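2-polyprenyl-6-methoxyphenol hydroxylase-like FAD-dependent oxidoreductase (Streptomyces sp. NRRL 11266, PDB 6UI5) binds flavin-adenine dinucleotide in a Rossmann-type domain and is probably an FAD-dependent oxidoreductase of the aromatic-ring hydroxylase family. Local coordinates at residues H263-R275 and A282-G294. Residues are numbered along the deposited sequence; the frame is centred on the assembly and turned at random.
Sequences HYSIVTRNAEQYR and AGDAAHVHYPYNG. With FAD (flavin-adenine dinucleotide), chain C.
Arg269 and Val288 form the hydrogen-bonded pair of a short antiparallel bridge between strand 257-271 and strand 287-288, which follows the Gly283-Asp284 turn, the GD motif known in this flavoprotein family, and runs on to Pro291 beside the flavin. Arg269 N meets Val288 O at 3.1 Å, and Val288 N returns a bond to Arg269 O. One step on, Asn270 and His287 make a non-hydrogen-bonded pair, and Ala271 N then gives an almost straight bond (172°) to Ala286 O at 2.8 Å. Tyr274, past the strand end, folds back so that its ring receives Ala286 CB squarely over one face, a CH-pi contact 3.8 Å from the centroid. Its hydroxyl donates to Asn270 OD1, in the carbonyl plane and on a lone pair. With Asn270 CG anti to the backbone N (chi1 -161°), that amide lies beside His287, OD1 3.4 Å from His287 CB. The Tyr274 and His287 rings meet obliquely, planes 31° apart, while His287 NE2 is hydrogen-bonded to Asp303 OD2, the atom that also accepts the Gly283 N-H. Toward the flavin, Ile266 closes the other end: CG2 lies against the backbone of Tyr290, and CD1 meets Pro291 CD tip to tip at 3.9 Å. Pro291 CB in turn rests 3.4 Å from FAD N5, and the FAD methyl C7M sits over one face of the Tyr264 ring, offset toward the rim; the Tyr264 hydroxyl is hydrogen-bonded to the Ser221 carbonyl O. Farther along the cofactor, at the pyrophosphate, Asp284 N donates to FAD O2P at 2.8 Å. The three backbone bonds hold 286-288 in register with 269-271, and the packing of Ile266 on the flavin-touching Pro291 is consistent with a link between sheet and isoalloxazine.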
ATOM      1  N   HIS A 263     -19.455   5.005  26.295  1.00 71.05           N
ATOM      2  CA  HIS A 263     -18.026   4.806  26.085  1.00 65.52           C
ATOM      3  C   HIS A 263     -17.793   3.629  25.137  1.00 71.14           C
ATOM      4  O   HIS A 263     -18.484   2.605  25.209  1.00 72.96           O
ATOM      5  CB  HIS A 263     -17.324   4.552  27.408  1.00 62.21           C
ATOM      6  CG  HIS A 263     -17.390   5.725  28.332  1.00 76.97           C
ATOM      7  ND1 HIS A 263     -16.934   6.976  27.962  1.00 80.05           N
ATOM      8  CD2 HIS A 263     -17.899   5.855  29.584  1.00 71.39           C
ATOM      9  CE1 HIS A 263     -17.156   7.823  28.952  1.00 78.35           C
ATOM     10  NE2 HIS A 263     -17.733   7.167  29.947  1.00 81.79           N
ATOM     11  N   TYR A 264     -16.832   3.773  24.222  1.00 69.12           N
ATOM     12  CA  TYR A 264     -16.407   2.653  23.383  1.00 67.73           C
ATOM     13  C   TYR A 264     -14.888   2.671  23.256  1.00 67.21           C
ATOM     14  O   TYR A 264     -14.268   3.738  23.219  1.00 58.02           O
ATOM     15  CB  TYR A 264     -17.070   2.698  21.999  1.00 65.82           C
ATOM     16  CG  TYR A 264     -16.409   3.669  21.034  1.00 64.13           C
ATOM     17  CD1 TYR A 264     -15.315   3.280  20.266  1.00 60.32           C
ATOM     18  CD2 TYR A 264     -16.876   4.972  20.897  1.00 65.77           C
ATOM     19  CE1 TYR A 264     -14.698   4.158  19.404  1.00 63.01           C
ATOM     20  CE2 TYR A 264     -16.268   5.860  20.017  1.00 63.94           C
ATOM     21  CZ  TYR A 264     -15.174   5.444  19.278  1.00 63.08           C
ATOM     22  OH  TYR A 264     -14.538   6.304  18.402  1.00 64.44           O
ATOM     23  N   SER A 265     -14.287   1.479  23.189  1.00 68.77           N
ATOM     24  CA  SER A 265     -12.894   1.353  22.782  1.00 64.02           C
ATOM     25  C   SER A 265     -12.877   0.411  21.583  1.00 61.91           C
ATOM     26  O   SER A 265     -13.818  -0.352  21.374  1.00 68.73           O
ATOM     27  CB  SER A 265     -11.947   0.825  23.926  1.00 54.09           C
ATOM     28  OG  SER A 265     -12.420  -0.376  24.520  1.00 57.53           O
ATOM     29  N   ILE A 266     -11.828   0.479  20.772  1.00 63.40           N
ATOM     30  CA  ILE A 266     -11.760  -0.311  19.536  1.00 60.04           C
ATOM     31  C   ILE A 266     -10.558  -1.220  19.609  1.00 52.53           C
ATOM     32  O   ILE A 266      -9.429  -0.746  19.789  1.00 58.09           O
ATOM     33  CB  ILE A 266     -11.669   0.569  18.283  1.00 62.41           C
ATOM     34  CG1 ILE A 266     -13.013   1.222  18.000  1.00 56.54           C
ATOM     35  CG2 ILE A 266     -11.188  -0.273  17.066  1.00 64.82           C
ATOM     36  CD1 ILE A 266     -14.124   0.207  17.722  1.00 66.55           C
ATOM     37  N   VAL A 267     -10.785  -2.516  19.419  1.00 61.75           N
ATOM     38  CA  VAL A 267      -9.715  -3.441  19.071  1.00 70.37           C
ATOM     39  C   VAL A 267     -10.056  -4.086  17.737  1.00 77.26           C
ATOM     40  O   VAL A 267     -11.179  -3.993  17.252  1.00 84.81           O
ATOM     41  CB  VAL A 267      -9.493  -4.515  20.139  1.00 60.52           C
ATOM     42  CG1 VAL A 267      -8.788  -3.897  21.372  1.00 48.51           C
ATOM     43  CG2 VAL A 267     -10.824  -5.149  20.481  1.00 54.11           C
ATOM     44  N   THR A 268      -9.068  -4.782  17.169  1.00 73.04           N
ATOM     45  CA  THR A 268      -9.153  -5.403  15.846  1.00 47.85           C
ATOM     46  C   THR A 268      -8.933  -6.904  15.982  1.00 50.87           C
ATOM     47  O   THR A 268      -7.832  -7.345  16.327  1.00 52.11           O
ATOM     48  CB  THR A 268      -8.106  -4.812  14.916  1.00 50.81           C
ATOM     49  OG1 THR A 268      -8.229  -3.387  14.904  1.00 55.33           O
ATOM     50  CG2 THR A 268      -8.296  -5.361  13.502  1.00 63.99           C
ATOM     51  N   ARG A 269      -9.967  -7.699  15.710  1.00 56.88           N
ATOM     52  CA  ARG A 269      -9.849  -9.144  15.866  1.00 56.75           C
ATOM     53  C   ARG A 269     -10.557  -9.870  14.736  1.00 54.58           C
ATOM     54  O   ARG A 269     -11.550  -9.383  14.174  1.00 51.93           O
ATOM     55  CB  ARG A 269     -10.405  -9.660  17.216  1.00 64.08           C
ATOM     56  CG  ARG A 269      -9.777  -8.974  18.462  1.00 66.60           C
ATOM     57  CD  ARG A 269      -8.452  -9.633  18.975  1.00 64.28           C
ATOM     58  NE  ARG A 269      -8.028  -8.918  20.180  1.00 67.76           N
ATOM     59  CZ  ARG A 269      -7.303  -7.801  20.203  1.00 64.83           C
ATOM     60  NH1 ARG A 269      -6.799  -7.288  19.052  1.00 48.53           N
ATOM     61  NH2 ARG A 269      -7.023  -7.232  21.408  1.00 61.65           N
ATOM     62  N   ASN A 270     -10.021 -11.046  14.409  1.00 47.56           N
ATOM     63  CA  ASN A 270     -10.662 -11.958  13.479  1.00 49.55           C
ATOM     64  C   ASN A 270     -10.610 -13.349  14.098  1.00 48.44           C
ATOM     65  O   ASN A 270      -9.525 -13.860  14.382  1.00 63.13           O
ATOM     66  CB  ASN A 270      -9.969 -11.900  12.114  1.00 48.58           C
ATOM     67  CG  ASN A 270     -10.827 -12.450  10.989  1.00 55.92           C
ATOM     68  OD1 ASN A 270     -12.057 -12.407  11.071  1.00 54.43           O
ATOM     69  ND2 ASN A 270     -10.175 -12.958   9.911  1.00 46.99           N
ATOM     70  N   ALA A 271     -11.780 -13.935  14.359  1.00 43.75           N
ATOM     71  CA  ALA A 271     -11.835 -15.309  14.842  1.00 51.30           C
ATOM     72  C   ALA A 271     -11.057 -16.237  13.908  1.00 58.48           C
ATOM     73  O   ALA A 271     -11.096 -16.089  12.683  1.00 54.72           O
ATOM     74  CB  ALA A 271     -13.294 -15.765  14.952  1.00 49.13           C
ATOM     75  N   GLU A 272     -10.329 -17.188  14.499  1.00 67.11           N
ATOM     76  CA  GLU A 272      -9.529 -18.121  13.707  1.00 69.84           C
ATOM     77  C   GLU A 272     -10.395 -19.117  12.937  1.00 61.54           C
ATOM     78  O   GLU A 272     -10.039 -19.517  11.826  1.00 64.25           O
ATOM     79  CB  GLU A 272      -8.563 -18.866  14.620  1.00 82.18           C
ATOM     80  CG  GLU A 272      -7.637 -19.790  13.881  1.00 96.48           C
ATOM     81  CD  GLU A 272      -6.912 -20.749  14.798  1.00106.10           C
ATOM     82  OE1 GLU A 272      -6.649 -20.382  15.969  1.00109.43           O
ATOM     83  OE2 GLU A 272      -6.608 -21.872  14.335  1.00108.60           O
ATOM     84  N   GLN A 273     -11.527 -19.513  13.502  1.00 55.10           N
ATOM     85  CA  GLN A 273     -12.431 -20.492  12.909  1.00 58.20           C
ATOM     86  C   GLN A 273     -13.842 -19.941  13.077  1.00 62.67           C
ATOM     87  O   GLN A 273     -14.318 -19.842  14.212  1.00 71.81           O
ATOM     88  CB  GLN A 273     -12.296 -21.863  13.596  1.00 52.10           C
ATOM     89  CG  GLN A 273     -10.944 -22.504  13.429  1.00 65.81           C
ATOM     90  CD  GLN A 273     -10.613 -22.754  11.956  1.00 82.41           C
ATOM     91  OE1 GLN A 273     -11.503 -23.031  11.146  1.00 82.12           O
ATOM     92  NE2 GLN A 273      -9.332 -22.639  11.604  1.00 87.50           N
ATOM     93  N   TYR A 274     -14.519 -19.570  11.979  1.00 52.20           N
ATOM     94  CA  TYR A 274     -15.897 -19.124  12.161  1.00 50.02           C
ATOM     95  C   TYR A 274     -16.836 -20.289  12.398  1.00 55.30           C
ATOM     96  O   TYR A 274     -18.047 -20.065  12.533  1.00 48.71           O
ATOM     97  CB  TYR A 274     -16.440 -18.321  10.973  1.00 46.11           C
ATOM     98  CG  TYR A 274     -15.787 -16.993  10.653  1.00 46.69           C
ATOM     99  CD1 TYR A 274     -14.577 -16.627  11.211  1.00 45.35           C
ATOM    100  CD2 TYR A 274     -16.394 -16.100   9.775  1.00 44.41           C
ATOM    101  CE1 TYR A 274     -13.976 -15.420  10.898  1.00 45.92           C
ATOM    102  CE2 TYR A 274     -15.795 -14.879   9.452  1.00 43.71           C
ATOM    103  CZ  TYR A 274     -14.579 -14.557  10.011  1.00 47.12           C
ATOM    104  OH  TYR A 274     -13.952 -13.363   9.693  1.00 48.68           O
ATOM    105  N   ARG A 275     -16.311 -21.514  12.444  1.00 60.07           N
ATOM    106  CA  ARG A 275     -17.135 -22.697  12.646  1.00 67.99           C
ATOM    107  C   ARG A 275     -16.387 -23.719  13.488  1.00 65.96           C
ATOM    108  O   ARG A 275     -15.205 -23.971  13.253  1.00 72.64           O
ATOM    109  CB  ARG A 275     -17.518 -23.339  11.311  1.00 63.00           C
ATOM    110  CG  ARG A 275     -18.270 -24.621  11.513  1.00 63.36           C
ATOM    111  CD  ARG A 275     -18.109 -25.623  10.381  1.00 66.32           C
ATOM    112  NE  ARG A 275     -18.996 -26.750  10.655  1.00 70.47           N
ATOM    113  CZ  ARG A 275     -19.255 -27.745   9.817  1.00 78.57           C
ATOM    114  NH1 ARG A 275     -18.686 -27.788   8.616  1.00 81.16           N
ATOM    115  NH2 ARG A 275     -20.093 -28.702  10.186  1.00 80.50           N
ATOM    116  N   ALA A 282     -20.785 -15.266  13.711  1.00 65.29           N
ATOM    117  CA  ALA A 282     -21.010 -14.332  12.620  1.00 56.28           C
ATOM    118  C   ALA A 282     -21.049 -12.919  13.178  1.00 60.66           C
ATOM    119  O   ALA A 282     -21.216 -12.711  14.384  1.00 73.46           O
ATOM    120  CB  ALA A 282     -22.305 -14.660  11.867  1.00 50.27           C
ATOM    121  N   GLY A 283     -20.889 -11.955  12.276  1.00 52.69           N
ATOM    122  CA  GLY A 283     -20.886 -10.560  12.663  1.00 57.41           C
ATOM    123  C   GLY A 283     -19.752 -10.220  13.605  1.00 57.85           C
ATOM    124  O   GLY A 283     -18.605 -10.634  13.408  1.00 61.28           O
ATOM    125  N   ASP A 284     -20.083  -9.450  14.658  1.00 66.70           N
ATOM    126  CA  ASP A 284     -19.055  -8.939  15.563  1.00 61.10           C
ATOM    127  C   ASP A 284     -18.407 -10.046  16.365  1.00 49.49           C
ATOM    128  O   ASP A 284     -17.208  -9.971  16.660  1.00 50.42           O
ATOM    129  CB  ASP A 284     -19.637  -7.888  16.499  1.00 72.29           C
ATOM    130  CG  ASP A 284     -19.317  -6.483  16.041  1.00 84.30           C
ATOM    131  OD1 ASP A 284     -18.891  -6.340  14.861  1.00 77.59           O
ATOM    132  OD2 ASP A 284     -19.488  -5.535  16.847  1.00 87.94           O
ATOM    133  N   ALA A 285     -19.164 -11.091  16.704  1.00 53.40           N
ATOM    134  CA  ALA A 285     -18.553 -12.281  17.294  1.00 55.38           C
ATOM    135  C   ALA A 285     -17.452 -12.884  16.411  1.00 55.72           C
ATOM    136  O   ALA A 285     -16.556 -13.558  16.927  1.00 52.99           O
ATOM    137  CB  ALA A 285     -19.635 -13.327  17.576  1.00 57.23           C
ATOM    138  N   ALA A 286     -17.493 -12.683  15.096  1.00 57.61           N
ATOM    139  CA  ALA A 286     -16.436 -13.230  14.259  1.00 58.22           C
ATOM    140  C   ALA A 286     -15.328 -12.226  13.971  1.00 60.19           C
ATOM    141  O   ALA A 286     -14.174 -12.642  13.778  1.00 60.86           O
ATOM    142  CB  ALA A 286     -17.014 -13.766  12.935  1.00 60.18           C
ATOM    143  N   HIS A 287     -15.634 -10.924  13.982  1.00 45.70           N
ATOM    144  CA  HIS A 287     -14.641  -9.952  13.539  1.00 53.52           C
ATOM    145  C   HIS A 287     -15.122  -8.553  13.891  1.00 56.84           C
ATOM    146  O   HIS A 287     -16.316  -8.246  13.737  1.00 50.80           O
ATOM    147  CB  HIS A 287     -14.404 -10.064  12.013  1.00 50.45           C
ATOM    148  CG  HIS A 287     -15.665 -10.298  11.253  1.00 48.56           C
ATOM    149  ND1 HIS A 287     -16.522  -9.274  10.906  1.00 51.50           N
ATOM    150  CD2 HIS A 287     -16.263 -11.445  10.851  1.00 46.70           C
ATOM    151  CE1 HIS A 287     -17.583  -9.781  10.292  1.00 56.82           C
ATOM    152  NE2 HIS A 287     -17.451 -11.095  10.245  1.00 53.36           N
ATOM    153  N   VAL A 288     -14.177  -7.710  14.324  1.00 37.70           N
ATOM    154  CA  VAL A 288     -14.440  -6.335  14.752  1.00 51.08           C
ATOM    155  C   VAL A 288     -13.228  -5.481  14.414  1.00 47.71           C
ATOM    156  O   VAL A 288     -12.109  -5.983  14.289  1.00 51.62           O
ATOM    157  CB  VAL A 288     -14.712  -6.205  16.271  1.00 48.17           C
ATOM    158  CG1 VAL A 288     -15.994  -6.961  16.670  1.00 49.17           C
ATOM    159  CG2 VAL A 288     -13.511  -6.697  17.033  1.00 42.81           C
ATOM    160  N   HIS A 289     -13.449  -4.168  14.317  1.00 44.03           N
ATOM    161  CA  HIS A 289     -12.451  -3.232  13.805  1.00 54.05           C
ATOM    162  C   HIS A 289     -13.080  -1.853  13.899  1.00 57.42           C
ATOM    163  O   HIS A 289     -14.261  -1.721  14.229  1.00 59.74           O
ATOM    164  CB  HIS A 289     -12.060  -3.543  12.361  1.00 54.00           C
ATOM    165  CG  HIS A 289     -13.237  -3.834  11.495  1.00 55.95           C
ATOM    166  ND1 HIS A 289     -14.160  -2.870  11.150  1.00 66.75           N
ATOM    167  CD2 HIS A 289     -13.687  -4.993  10.962  1.00 55.60           C
ATOM    168  CE1 HIS A 289     -15.112  -3.417  10.413  1.00 65.21           C
ATOM    169  NE2 HIS A 289     -14.849  -4.705  10.285  1.00 60.74           N
ATOM    170  N   TYR A 290     -12.285  -0.835  13.592  1.00 58.74           N
ATOM    171  CA  TYR A 290     -12.803   0.521  13.599  1.00 47.64           C
ATOM    172  C   TYR A 290     -13.911   0.657  12.555  1.00 62.84           C
ATOM    173  O   TYR A 290     -13.823   0.081  11.454  1.00 56.68           O
ATOM    174  CB  TYR A 290     -11.694   1.536  13.329  1.00 50.46           C
ATOM    175  CG  TYR A 290     -12.152   2.966  13.353  1.00 65.77           C
ATOM    176  CD1 TYR A 290     -12.326   3.624  14.557  1.00 78.66           C
ATOM    177  CD2 TYR A 290     -12.407   3.664  12.185  1.00 66.72           C
ATOM    178  CE1 TYR A 290     -12.752   4.934  14.603  1.00 84.71           C
ATOM    179  CE2 TYR A 290     -12.822   4.985  12.216  1.00 71.40           C
ATOM    180  CZ  TYR A 290     -12.998   5.616  13.430  1.00 82.68           C
ATOM    181  OH  TYR A 290     -13.428   6.929  13.491  1.00 77.16           O
ATOM    182  N   PRO A 291     -14.978   1.391  12.878  1.00 56.32           N
ATOM    183  CA  PRO A 291     -16.113   1.529  11.947  1.00 51.61           C
ATOM    184  C   PRO A 291     -15.826   2.496  10.789  1.00 58.75           C
ATOM    185  O   PRO A 291     -15.844   3.715  10.954  1.00 76.89           O
ATOM    186  CB  PRO A 291     -17.256   2.090  12.832  1.00 46.34           C
ATOM    187  CG  PRO A 291     -16.573   2.523  14.134  1.00 50.52           C
ATOM    188  CD  PRO A 291     -15.331   1.689  14.287  1.00 51.21           C
ATOM    189  N   TYR A 292     -15.581   1.939   9.622  1.00 58.20           N
ATOM    190  CA  TYR A 292     -15.324   2.700   8.410  1.00 55.29           C
ATOM    191  C   TYR A 292     -16.162   2.130   7.275  1.00 48.56           C
ATOM    192  O   TYR A 292     -16.410   0.919   7.226  1.00 47.32           O
ATOM    193  CB  TYR A 292     -13.856   2.634   8.017  1.00 65.41           C
ATOM    194  CG  TYR A 292     -13.003   3.816   8.379  1.00 72.03           C
ATOM    195  CD1 TYR A 292     -13.450   5.115   8.178  1.00 74.42           C
ATOM    196  CD2 TYR A 292     -11.712   3.626   8.874  1.00 65.11           C
ATOM    197  CE1 TYR A 292     -12.642   6.192   8.480  1.00 67.25           C
ATOM    198  CE2 TYR A 292     -10.905   4.695   9.186  1.00 61.44           C
ATOM    199  CZ  TYR A 292     -11.373   5.972   8.983  1.00 67.12           C
ATOM    200  OH  TYR A 292     -10.570   7.041   9.279  1.00 78.01           O
ATOM    201  N   ASN A 293     -16.636   3.016   6.386  1.00 52.50           N
ATOM    202  CA  ASN A 293     -17.305   2.683   5.124  1.00 46.19           C
ATOM    203  C   ASN A 293     -18.527   1.802   5.313  1.00 51.88           C
ATOM    204  O   ASN A 293     -19.097   1.330   4.331  1.00 59.36           O
ATOM    205  CB  ASN A 293     -16.344   1.990   4.159  1.00 43.98           C
ATOM    206  CG  ASN A 293     -15.001   2.677   4.098  1.00 49.15           C
ATOM    207  OD1 ASN A 293     -14.029   2.201   4.671  1.00 42.48           O
ATOM    208  ND2 ASN A 293     -14.940   3.806   3.403  1.00 55.83           N
ATOM    209  N   GLY A 294     -18.942   1.559   6.550  1.00 44.87           N
ATOM    210  CA  GLY A 294     -20.040   0.646   6.802  1.00 39.90           C
ATOM    211  C   GLY A 294     -19.644  -0.808   6.743  1.00 50.41           C
ATOM    212  O   GLY A 294     -20.506  -1.672   6.539  1.00 47.54           O
TER
HETATM  213  PA  FAD C 601     -24.132  -6.541  17.875  1.00 59.68           P
HETATM  214  O1A FAD C 601     -24.628  -5.316  17.139  1.00 55.11           O
HETATM  215  O2A FAD C 601     -23.117  -6.099  18.916  1.00 57.52           O
HETATM  216  O5B FAD C 601     -25.397  -7.446  18.448  1.00 62.68           O
HETATM  217  C5B FAD C 601     -25.148  -8.534  19.324  1.00 71.08           C
HETATM  218  C4B FAD C 601     -26.449  -8.808  20.147  1.00 77.94           C
HETATM  219  O4B FAD C 601     -26.376  -9.891  20.882  1.00 73.70           O
HETATM  220  C3B FAD C 601     -26.686  -7.657  21.153  1.00 83.55           C
HETATM  221  O3B FAD C 601     -28.017  -7.375  21.178  1.00 79.98           O
HETATM  222  C2B FAD C 601     -26.227  -8.242  22.503  1.00 80.76           C
HETATM  223  O2B FAD C 601     -26.837  -7.423  23.583  1.00 89.81           O
HETATM  224  C1B FAD C 601     -26.723  -9.447  22.433  1.00 75.56           C
HETATM  225  N9A FAD C 601     -26.088 -10.455  23.259  1.00 65.24           N
HETATM  226  C8A FAD C 601     -24.777 -10.536  23.580  1.00 57.26           C
HETATM  227  N7A FAD C 601     -24.596 -11.662  24.303  1.00 60.20           N
HETATM  228  C5A FAD C 601     -25.794 -12.285  24.406  1.00 67.77           C
HETATM  229  C6A FAD C 601     -26.191 -13.464  25.025  1.00 69.97           C
HETATM  230  N6A FAD C 601     -25.605 -14.538  25.813  1.00 77.11           N
HETATM  231  N1A FAD C 601     -27.468 -13.857  24.983  1.00 62.51           N
HETATM  232  C2A FAD C 601     -28.385 -13.114  24.325  1.00 61.82           C
HETATM  233  N3A FAD C 601     -27.992 -11.964  23.705  1.00 63.46           N
HETATM  234  C4A FAD C 601     -26.707 -11.549  23.747  1.00 61.36           C
HETATM  235  N1  FAD C 601     -21.562   0.063  11.795  1.00127.45           N
HETATM  236  C2  FAD C 601     -21.651   0.725  10.461  1.00130.83           C
HETATM  237  O2  FAD C 601     -22.020   0.135   9.498  1.00127.15           O
HETATM  238  N3  FAD C 601     -21.271   2.162  10.347  1.00133.20           N
HETATM  239  C4  FAD C 601     -20.824   2.884  11.539  1.00128.31           C
HETATM  240  O4  FAD C 601     -20.516   4.026  11.482  1.00133.82           O
HETATM  241  C4X FAD C 601     -20.743   2.181  12.872  1.00114.62           C
HETATM  242  N5  FAD C 601     -20.288   2.948  14.008  1.00108.58           N
HETATM  243  C5X FAD C 601     -20.185   2.280  15.330  1.00112.73           C
HETATM  244  C6  FAD C 601     -19.738   3.030  16.420  1.00109.90           C
HETATM  245  C7  FAD C 601     -19.638   2.434  17.672  1.00113.14           C
HETATM  246  C7M FAD C 601     -19.129   3.483  18.652  1.00115.16           C
HETATM  247  C8  FAD C 601     -19.982   1.087  17.866  1.00117.89           C
HETATM  248  C8M FAD C 601     -19.843   0.518  19.284  1.00117.06           C
HETATM  249  C9  FAD C 601     -20.431   0.329  16.770  1.00121.32           C
HETATM  250  C9A FAD C 601     -20.533   0.915  15.486  1.00117.47           C
HETATM  251  N10 FAD C 601     -21.002   0.112  14.293  1.00103.20           N
HETATM  252  C10 FAD C 601     -21.108   0.779  12.999  1.00114.38           C
HETATM  253  C1' FAD C 601     -21.395  -1.297  14.494  1.00 88.92           C
HETATM  254  C2' FAD C 601     -20.705  -2.403  13.676  1.00 86.31           C
HETATM  255  O2' FAD C 601     -21.236  -2.516  12.408  1.00 89.25           O
HETATM  256  C3' FAD C 601     -20.981  -3.768  14.304  1.00 88.27           C
HETATM  257  O3' FAD C 601     -20.117  -4.673  13.692  1.00 94.40           O
HETATM  258  C4' FAD C 601     -22.405  -4.325  14.099  1.00 81.21           C
HETATM  259  O4' FAD C 601     -23.421  -3.515  14.619  1.00 79.59           O
HETATM  260  C5' FAD C 601     -22.396  -5.634  14.897  1.00 71.08           C
HETATM  261  O5' FAD C 601     -23.448  -6.471  14.506  1.00 55.95           O
HETATM  262  P   FAD C 601     -23.722  -7.894  15.300  1.00 60.77           P
HETATM  263  O1P FAD C 601     -25.180  -8.260  15.153  1.00 48.53           O
HETATM  264  O2P FAD C 601     -22.794  -9.023  14.895  1.00 64.51           O
HETATM  265  O3P FAD C 601     -23.322  -7.578  16.873  1.00 77.94           O